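Local coordinates for protein putative secreted glycosylhydrolase (Parabacteroides distasonis ATCC 8503, PDB 3IMM) that is probably a secreted glycoside hydrolase of the 3-keto-disaccharide hydrolase family, with a concanavalin-like fold and a bound sodium ion, at residues G64-N78 and K169-Q183. Numbering follows the deposited sequence. Where two conformers were deposited one is given.
Sequences GVVVYCTDTKDWIPN and KPFAELPTKGFIGLQ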
ATOM      1  N   GLY A  64       4.556   1.519   0.154  1.00 32.87           N
ATOM      2  CA  GLY A  64       3.115   1.427  -0.101  1.00 31.35           C
ATOM      3  C   GLY A  64       2.696   0.059  -0.564  1.00 31.80           C
ATOM      4  O   GLY A  64       3.490  -0.680  -1.111  1.00 31.79           O
ATOM      5  N   VAL A  65       1.439  -0.269  -0.305  1.00 31.30           N
ATOM      6  CA  VAL A  65       0.831  -1.494  -0.759  1.00 28.01           C
ATOM      7  C   VAL A  65      -0.003  -1.098  -1.972  1.00 29.34           C
ATOM      8  O   VAL A  65      -0.776  -0.118  -1.913  1.00 27.66           O
ATOM      9  CB  VAL A  65      -0.034  -2.108   0.351  1.00 29.30           C
ATOM     10  CG1 VAL A  65      -0.642  -3.409  -0.125  1.00 29.39           C
ATOM     11  CG2 VAL A  65       0.831  -2.339   1.649  1.00 30.19           C
ATOM     12  N   VAL A  66       0.141  -1.841  -3.063  1.00 27.42           N
ATOM     13  CA  VAL A  66      -0.581  -1.540  -4.295  1.00 26.95           C
ATOM     14  C   VAL A  66      -1.682  -2.563  -4.476  1.00 25.29           C
ATOM     15  O   VAL A  66      -1.443  -3.739  -4.335  1.00 26.32           O
ATOM     16  CB  VAL A  66       0.374  -1.498  -5.501  1.00 27.22           C
ATOM     17  CG1 VAL A  66      -0.362  -1.178  -6.782  1.00 26.37           C
ATOM     18  CG2 VAL A  66       1.463  -0.433  -5.241  1.00 29.16           C
ATOM     19  N   VAL A  67      -2.894  -2.104  -4.739  1.00 25.27           N
ATOM     20  CA  VAL A  67      -4.040  -2.999  -4.984  1.00 25.45           C
ATOM     21  C   VAL A  67      -4.672  -2.593  -6.308  1.00 27.04           C
ATOM     22  O   VAL A  67      -4.376  -1.507  -6.873  1.00 27.57           O
ATOM     23  CB  VAL A  67      -5.089  -2.985  -3.821  1.00 25.88           C
ATOM     24  CG1 VAL A  67      -4.431  -3.447  -2.497  1.00 22.37           C
ATOM     25  CG2 VAL A  67      -5.773  -1.576  -3.648  1.00 24.05           C
ATOM     26  N   TYR A  68      -5.496  -3.485  -6.842  1.00 27.10           N
ATOM     27  CA  TYR A  68      -6.274  -3.185  -8.028  1.00 25.84           C
ATOM     28  C   TYR A  68      -5.379  -2.803  -9.203  1.00 26.80           C
ATOM     29  O   TYR A  68      -5.724  -1.909 -10.003  1.00 28.39           O
ATOM     30  CB  TYR A  68      -7.252  -2.016  -7.724  1.00 23.42           C
ATOM     31  CG  TYR A  68      -8.330  -2.260  -6.701  1.00 23.18           C
ATOM     32  CD1 TYR A  68      -8.609  -3.532  -6.236  1.00 25.00           C
ATOM     33  CD2 TYR A  68      -9.157  -1.197  -6.267  1.00 27.65           C
ATOM     34  CE1 TYR A  68      -9.610  -3.749  -5.330  1.00 26.27           C
ATOM     35  CE2 TYR A  68     -10.196  -1.419  -5.374  1.00 25.56           C
ATOM     36  CZ  TYR A  68     -10.419  -2.694  -4.920  1.00 27.16           C
ATOM     37  OH  TYR A  68     -11.439  -2.962  -4.047  1.00 23.38           O
ATOM     38  N   CYS A  69      -4.229  -3.456  -9.310  1.00 28.15           N
ATOM     39  CA  CYS A  69      -3.291  -3.148 -10.378  1.00 30.45           C
ATOM     40  C   CYS A  69      -3.644  -3.913 -11.635  1.00 28.63           C
ATOM     41  O   CYS A  69      -3.662  -5.119 -11.634  1.00 30.56           O
ATOM     42  CB  CYS A  69      -1.841  -3.424  -9.971  1.00 30.77           C
ATOM     43  SG  CYS A  69      -0.728  -3.055 -11.282  1.00 32.65           S
ATOM     44  N   THR A  70      -3.922  -3.185 -12.715  1.00 30.49           N
ATOM     45  CA  THR A  70      -4.373  -3.796 -13.958  1.00 29.79           C
ATOM     46  C   THR A  70      -3.220  -3.878 -14.967  1.00 32.20           C
ATOM     47  O   THR A  70      -3.392  -4.439 -16.045  1.00 29.96           O
ATOM     48  CB  THR A  70      -5.574  -3.017 -14.562  1.00 30.28           C
ATOM     49  OG1 THR A  70      -5.201  -1.656 -14.792  1.00 30.24           O
ATOM     50  CG2 THR A  70      -6.803  -3.058 -13.620  1.00 28.80           C
ATOM     51  N   ASP A  71      -2.037  -3.401 -14.575  1.00 31.26           N
ATOM     52  CA  ASP A  71      -0.852  -3.494 -15.402  1.00 31.54           C
ATOM     53  C   ASP A  71       0.356  -3.422 -14.506  1.00 31.15           C
ATOM     54  O   ASP A  71       0.671  -2.354 -13.993  1.00 33.21           O
ATOM     55  CB  ASP A  71      -0.845  -2.308 -16.369  1.00 31.51           C
ATOM     56  CG  ASP A  71       0.289  -2.367 -17.394  1.00 33.07           C
ATOM     57  OD1 ASP A  71       1.380  -2.921 -17.099  1.00 37.53           O
ATOM     58  OD2 ASP A  71       0.074  -1.823 -18.487  1.00 36.16           O
ATOM     59  N   THR A  72       1.051  -4.534 -14.300  1.00 33.72           N
ATOM     60  CA  THR A  72       2.197  -4.543 -13.360  1.00 34.61           C
ATOM     61  C   THR A  72       3.475  -3.863 -13.950  1.00 34.19           C
ATOM     62  O   THR A  72       4.375  -3.475 -13.201  1.00 36.09           O
ATOM     63  CB  THR A  72       2.502  -5.949 -12.884  1.00 33.85           C
ATOM     64  OG1 THR A  72       2.833  -6.752 -14.012  1.00 32.77           O
ATOM     65  CG2 THR A  72       1.282  -6.557 -12.190  1.00 32.97           C
ATOM     66  N   LYS A  73       3.528  -3.669 -15.267  1.00 35.73           N
ATOM     67  CA  LYS A  73       4.641  -2.910 -15.895  1.00 37.33           C
ATOM     68  C   LYS A  73       4.381  -1.389 -15.743  1.00 37.31           C
ATOM     69  O   LYS A  73       5.188  -0.673 -15.148  1.00 40.81           O
ATOM     70  CB  LYS A  73       4.858  -3.314 -17.368  1.00 37.24           C
ATOM     71  N   ASP A  74       3.231  -0.925 -16.225  1.00 35.87           N
ATOM     72  CA  ASP A  74       2.809   0.477 -16.075  1.00 33.41           C
ATOM     73  C   ASP A  74       1.811   0.642 -14.919  1.00 30.86           C
ATOM     74  O   ASP A  74       0.657   1.059 -15.108  1.00 28.18           O
ATOM     75  CB  ASP A  74       2.199   0.962 -17.404  1.00 35.29           C
ATOM     76  CG  ASP A  74       1.870   2.458 -17.405  1.00 34.89           C
ATOM     77  OD1 ASP A  74       2.556   3.235 -16.704  1.00 35.39           O
ATOM     78  OD2 ASP A  74       0.934   2.839 -18.127  1.00 37.43           O
ATOM     79  N   TRP A  75       2.280   0.343 -13.715  1.00 29.54           N
ATOM     80  CA  TRP A  75       1.394   0.178 -12.564  1.00 30.64           C
ATOM     81  C   TRP A  75       0.988   1.476 -11.899  1.00 30.56           C
ATOM     82  O   TRP A  75      -0.085   1.569 -11.342  1.00 28.18           O
ATOM     83  CB  TRP A  75       2.038  -0.744 -11.513  1.00 32.16           C
ATOM     84  CG  TRP A  75       3.298  -0.239 -10.805  1.00 34.09           C
ATOM     85  CD1 TRP A  75       4.602  -0.505 -11.149  1.00 33.68           C
ATOM     86  CD2 TRP A  75       3.357   0.546  -9.596  1.00 31.53           C
ATOM     87  NE1 TRP A  75       5.452   0.057 -10.231  1.00 34.02           N
ATOM     88  CE2 TRP A  75       4.725   0.712  -9.274  1.00 34.63           C
ATOM     89  CE3 TRP A  75       2.394   1.109  -8.761  1.00 33.11           C
ATOM     90  CZ2 TRP A  75       5.155   1.440  -8.163  1.00 33.96           C
ATOM     91  CZ3 TRP A  75       2.813   1.837  -7.648  1.00 35.54           C
ATOM     92  CH2 TRP A  75       4.193   2.004  -7.366  1.00 34.83           C
ATOM     93  N   ILE A  76       1.858   2.485 -11.989  1.00 30.80           N
ATOM     94  CA  ILE A  76       1.722   3.672 -11.176  1.00 28.92           C
ATOM     95  C   ILE A  76       0.366   4.361 -11.434  1.00 29.13           C
ATOM     96  O   ILE A  76      -0.339   4.672 -10.483  1.00 31.14           O
ATOM     97  CB  ILE A  76       2.941   4.606 -11.372  1.00 30.57           C
ATOM     98  CG1 ILE A  76       4.170   4.025 -10.670  1.00 27.33           C
ATOM     99  CG2 ILE A  76       2.657   6.012 -10.816  1.00 24.28           C
ATOM    100  CD1 ILE A  76       5.506   4.513 -11.247  1.00 30.99           C
ATOM    101  N   PRO A  77       0.006   4.615 -12.714  1.00 29.49           N
ATOM    102  CA  PRO A  77      -1.299   5.190 -12.987  1.00 29.31           C
ATOM    103  C   PRO A  77      -2.451   4.185 -13.034  1.00 30.15           C
ATOM    104  O   PRO A  77      -3.587   4.588 -13.130  1.00 33.38           O
ATOM    105  CB  PRO A  77      -1.119   5.855 -14.382  1.00 31.09           C
ATOM    106  CG  PRO A  77       0.075   5.210 -15.003  1.00 29.72           C
ATOM    107  CD  PRO A  77       0.795   4.413 -13.950  1.00 28.17           C
ATOM    108  N   ASN A  78      -2.178   2.886 -12.966  1.00 30.50           N
ATOM    109  CA  ASN A  78      -3.239   1.889 -13.128  1.00 28.84           C
ATOM    110  C   ASN A  78      -3.397   1.088 -11.865  1.00 28.52           C
ATOM    111  O   ASN A  78      -3.425  -0.127 -11.901  1.00 27.92           O
ATOM    112  CB  ASN A  78      -2.945   0.977 -14.324  1.00 28.89           C
ATOM    113  CG  ASN A  78      -2.868   1.739 -15.625  1.00 27.78           C
ATOM    114  OD1 ASN A  78      -3.834   2.338 -16.037  1.00 34.14           O
ATOM    115  ND2 ASN A  78      -1.716   1.735 -16.253  1.00 31.15           N
ATOM    116  N   LYS A 169      -5.546   9.204 -13.748  1.00 28.88           N
ATOM    117  CA  LYS A 169      -6.768   8.456 -14.054  1.00 32.38           C
ATOM    118  C   LYS A 169      -7.746   8.590 -12.898  1.00 31.16           C
ATOM    119  O   LYS A 169      -7.393   8.215 -11.774  1.00 32.06           O
ATOM    120  CB  LYS A 169      -6.450   6.983 -14.310  1.00 32.45           C
ATOM    121  CG  LYS A 169      -5.454   6.796 -15.439  1.00 35.98           C
ATOM    122  CD  LYS A 169      -5.666   5.475 -16.126  1.00 39.67           C
ATOM    123  CE  LYS A 169      -4.620   5.228 -17.215  1.00 41.13           C
ATOM    124  NZ  LYS A 169      -4.854   3.909 -17.877  1.00 42.24           N
ATOM    125  N   PRO A 170      -8.962   9.139 -13.162  1.00 30.49           N
ATOM    126  CA  PRO A 170      -9.953   9.335 -12.093  1.00 30.15           C
ATOM    127  C   PRO A 170     -10.244   8.020 -11.373  1.00 29.50           C
ATOM    128  O   PRO A 170     -10.550   7.012 -12.020  1.00 28.88           O
ATOM    129  CB  PRO A 170     -11.193   9.831 -12.843  1.00 29.51           C
ATOM    130  CG  PRO A 170     -10.692  10.424 -14.080  1.00 30.63           C
ATOM    131  CD  PRO A 170      -9.482   9.592 -14.460  1.00 30.62           C
ATOM    132  N   PHE A 171     -10.137   8.014 -10.051  1.00 28.81           N
ATOM    133  CA  PHE A 171     -10.388   6.775  -9.298  1.00 28.27           C
ATOM    134  C   PHE A 171     -11.820   6.276  -9.410  1.00 27.42           C
ATOM    135  O   PHE A 171     -12.048   5.085  -9.269  1.00 28.53           O
ATOM    136  CB  PHE A 171      -9.935   6.912  -7.826  1.00 30.16           C
ATOM    137  CG  PHE A 171      -8.449   6.604  -7.598  1.00 26.23           C
ATOM    138  CD1 PHE A 171      -7.528   6.642  -8.634  1.00 29.52           C
ATOM    139  CD2 PHE A 171      -7.981   6.335  -6.317  1.00 29.78           C
ATOM    140  CE1 PHE A 171      -6.155   6.369  -8.409  1.00 30.16           C
ATOM    141  CE2 PHE A 171      -6.636   6.057  -6.099  1.00 29.17           C
ATOM    142  CZ  PHE A 171      -5.723   6.088  -7.141  1.00 30.83           C
ATOM    143  N   ALA A 172     -12.780   7.165  -9.702  1.00 26.82           N
ATOM    144  CA  ALA A 172     -14.156   6.765  -9.952  1.00 27.19           C
ATOM    145  C   ALA A 172     -14.326   5.818 -11.133  1.00 27.49           C
ATOM    146  O   ALA A 172     -15.321   5.103 -11.196  1.00 26.77           O
ATOM    147  CB  ALA A 172     -15.071   7.980 -10.120  1.00 26.59           C
ATOM    148  N   GLU A 173     -13.364   5.793 -12.048  0.50 30.40           N
ATOM    149  CA  GLU A 173     -13.476   4.950 -13.239  0.50 31.38           C
ATOM    150  C   GLU A 173     -12.410   3.844 -13.228  0.50 31.01           C
ATOM    151  O   GLU A 173     -12.271   3.093 -14.197  0.50 32.34           O
ATOM    152  CB  GLU A 173     -13.378   5.795 -14.516  0.50 32.84           C
ATOM    153  CG  GLU A 173     -13.758   7.280 -14.387  0.50 35.58           C
ATOM    154  CD  GLU A 173     -15.255   7.565 -14.264  0.50 38.70           C
ATOM    155  OE1 GLU A 173     -16.084   6.649 -14.461  0.50 38.53           O
ATOM    156  OE2 GLU A 173     -15.596   8.737 -13.963  0.50 40.32           O
ATOM    157  N   LEU A 174     -11.655   3.746 -12.133  1.00 31.16           N
ATOM    158  CA  LEU A 174     -10.675   2.684 -11.971  1.00 30.47           C
ATOM    159  C   LEU A 174     -11.394   1.343 -11.691  1.00 30.33           C
ATOM    160  O   LEU A 174     -12.384   1.304 -10.924  1.00 27.29           O
ATOM    161  CB  LEU A 174      -9.684   3.050 -10.853  1.00 31.56           C
ATOM    162  CG  LEU A 174      -8.201   3.156 -11.232  1.00 32.43           C
ATOM    163  CD1 LEU A 174      -7.939   4.045 -12.386  1.00 32.12           C
ATOM    164  CD2 LEU A 174      -7.414   3.566 -10.041  1.00 32.04           C
ATOM    165  N   PRO A 175     -10.961   0.269 -12.382  1.00 30.46           N
ATOM    166  CA  PRO A 175     -11.370  -1.083 -12.005  1.00 30.23           C
ATOM    167  C   PRO A 175     -11.002  -1.430 -10.553  1.00 30.82           C
ATOM    168  O   PRO A 175      -9.964  -0.964 -10.033  1.00 28.81           O
ATOM    169  CB  PRO A 175     -10.584  -1.975 -12.982  1.00 31.03           C
ATOM    170  CG  PRO A 175     -10.290  -1.087 -14.168  1.00 31.45           C
ATOM    171  CD  PRO A 175     -10.107   0.283 -13.595  1.00 30.10           C
ATOM    172  N   THR A 176     -11.810  -2.310  -9.948  1.00 30.57           N
ATOM    173  CA  THR A 176     -11.686  -2.679  -8.556  1.00 27.44           C
ATOM    174  C   THR A 176     -11.300  -4.168  -8.432  1.00 28.86           C
ATOM    175  O   THR A 176     -11.769  -4.917  -7.565  1.00 28.47           O
ATOM    176  CB  THR A 176     -12.960  -2.282  -7.812  1.00 27.85           C
ATOM    177  OG1 THR A 176     -14.091  -3.018  -8.323  1.00 29.12           O
ATOM    178  CG2 THR A 176     -13.185  -0.777  -7.979  1.00 24.20           C
ATOM    179  N   LYS A 177     -10.443  -4.567  -9.354  1.00 27.45           N
ATOM    180  CA  LYS A 177      -9.861  -5.893  -9.421  1.00 29.26           C
ATOM    181  C   LYS A 177      -8.480  -5.750 -10.069  1.00 27.92           C
ATOM    182  O   LYS A 177      -8.330  -5.038 -11.067  1.00 28.59           O
ATOM    183  CB  LYS A 177     -10.744  -6.824 -10.282  1.00 30.58           C
ATOM    184  CG  LYS A 177     -10.053  -8.166 -10.616  1.00 30.41           C
ATOM    185  CD  LYS A 177     -10.977  -9.228 -11.226  1.00 33.22           C
ATOM    186  CE  LYS A 177     -10.152 -10.439 -11.628  1.00 34.21           C
ATOM    187  NZ  LYS A 177     -10.921 -11.487 -12.385  1.00 39.53           N
ATOM    188  N   GLY A 178      -7.494  -6.457  -9.535  1.00 27.19           N
ATOM    189  CA  GLY A 178      -6.182  -6.555 -10.177  1.00 26.56           C
ATOM    190  C   GLY A 178      -5.146  -7.162  -9.258  1.00 26.82           C
ATOM    191  O   GLY A 178      -5.465  -7.731  -8.209  1.00 26.79           O
ATOM    192  N   PHE A 179      -3.889  -7.007  -9.641  1.00 27.23           N
ATOM    193  CA  PHE A 179      -2.798  -7.609  -8.897  1.00 25.75           C
ATOM    194  C   PHE A 179      -2.548  -6.784  -7.627  1.00 25.88           C
ATOM    195  O   PHE A 179      -2.907  -5.608  -7.577  1.00 26.40           O
ATOM    196  CB  PHE A 179      -1.539  -7.696  -9.751  1.00 25.30           C
ATOM    197  CG  PHE A 179      -1.741  -8.441 -11.031  1.00 26.49           C
ATOM    198  CD1 PHE A 179      -1.642  -9.809 -11.064  1.00 27.66           C
ATOM    199  CD2 PHE A 179      -2.054  -7.774 -12.202  1.00 30.69           C
ATOM    200  CE1 PHE A 179      -1.828 -10.487 -12.232  1.00 29.77           C
ATOM    201  CE2 PHE A 179      -2.234  -8.464 -13.398  1.00 28.08           C
ATOM    202  CZ  PHE A 179      -2.127  -9.817 -13.399  1.00 31.16           C
ATOM    203  N   ILE A 180      -1.955  -7.455  -6.632  1.00 26.96           N
ATOM    204  CA  ILE A 180      -1.487  -6.852  -5.420  1.00 27.06           C
ATOM    205  C   ILE A 180       0.046  -6.858  -5.434  1.00 26.41           C
ATOM    206  O   ILE A 180       0.683  -7.825  -5.868  1.00 28.73           O
ATOM    207  CB  ILE A 180      -2.081  -7.571  -4.159  1.00 27.13           C
ATOM    208  CG1 ILE A 180      -3.604  -7.475  -4.165  1.00 24.99           C
ATOM    209  CG2 ILE A 180      -1.545  -6.960  -2.901  1.00 26.36           C
ATOM    210  CD1 ILE A 180      -4.341  -8.286  -3.076  1.00 22.97           C
ATOM    211  N   GLY A 181       0.641  -5.748  -5.033  1.00 25.51           N
ATOM    212  CA  GLY A 181       2.083  -5.681  -4.919  1.00 27.67           C
ATOM    213  C   GLY A 181       2.604  -4.836  -3.771  1.00 28.08           C
ATOM    214  O   GLY A 181       1.875  -4.089  -3.144  1.00 27.88           O
ATOM    215  N   LEU A 182       3.889  -5.015  -3.499  1.00 29.28           N
ATOM    216  CA  LEU A 182       4.653  -4.180  -2.587  1.00 28.99           C
ATOM    217  C   LEU A 182       5.767  -3.527  -3.380  1.00 31.76           C
ATOM    218  O   LEU A 182       6.297  -4.094  -4.339  1.00 30.30           O
ATOM    219  CB  LEU A 182       5.248  -5.007  -1.454  1.00 27.65           C
ATOM    220  CG  LEU A 182       4.277  -5.794  -0.587  1.00 26.51           C
ATOM    221  CD1 LEU A 182       5.035  -6.746   0.346  1.00 29.01           C
ATOM    222  CD2 LEU A 182       3.361  -4.798   0.192  1.00 29.15           C
ATOM    223  N   GLN A 183       6.094  -2.312  -2.980  0.50 29.90           N
ATOM    224  CA  GLN A 183       7.131  -1.548  -3.642  0.50 30.71           C
ATOM    225  C   GLN A 183       8.491  -1.818  -3.030  0.50 26.98           C
ATOM    226  O   GLN A 183       8.603  -2.130  -1.844  0.50 20.20           O
ATOM    227  CB  GLN A 183       6.788  -0.075  -3.590  0.50 32.30           C
ATOM    228  CG  GLN A 183       5.514   0.226  -4.337  0.50 36.72           C
ATOM    229  CD  GLN A 183       4.996   1.578  -4.011  0.50 39.27           C
ATOM    230  OE1 GLN A 183       5.638   2.580  -4.326  0.50 42.72           O
ATOM    231  NE2 GLN A 183       3.832   1.632  -3.371  0.50 38.38           N
TER
HETATM  232  O   HOH W   1      -6.360  -6.154  -6.175  1.00 23.66           O
HETATM  233  O   HOH W   2      -7.439  -0.236 -11.052  1.00 24.46           O
HETATM  234  O   HOH W   3     -12.736  -5.222  -4.849  1.00 27.80           O
HETATM  235  O   HOH W   4      -3.796   7.328 -12.209  1.00 28.50           O
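An antiparallel strand pair interrupted by a beta bulge joins V65, V66 and C69 to L182, G181 and F179, part of a sheet in a concanavalin-like fold. The axes of the short segments 64-67 and 179-182 run 168° apart. V66 and G181 form a hydrogen-bonded pair, V66 N to G181 O being 2.8 Å and nearly straight, and C69 with F179 forms the next; the register slips by one residue between them, across V67 and Y68. Y68 has a positive phi where the chain turns a corner. Its amide, badly angled for F179 O, instead donates to a water that also bonds G178 O. With CG beside the backbone N (chi1 -65°), the Y68 ring lies against the T176 backbone: T176 CA sits 3.6 Å from the ring centroid and only 6° off its normal, a CH-pi contact over the face. A second water links Y68 OH to T176 O, and the hydroxyl also bonds G131 O. Replacing Y68 by an alanine would probably leave T176 CA without its aromatic partner, and G131 O and the bridging water without the hydroxyl. Beyond the bulge, T72 CG2 lies 3.6 Å from F179 CD2, obliquely to the ring. Q183 OE1 meets the W75 ring edge (CH2, 3.4 Å), while its NE2 bonds E81, a sodium ligand. K169 NZ donates to N78 OD1 at 2.6 Å, in the carbonyl plane, while N78 ND2 donates to D74 O, nearly along the C=O axis, fixing the amide. Strand 179-182 lies between strands 62-69 and 40-42, I180 bonding T42, while strand 80-85 flanks 62-69 on its other side; V65 and I180 pack onto strand 49-57 of the second sheet.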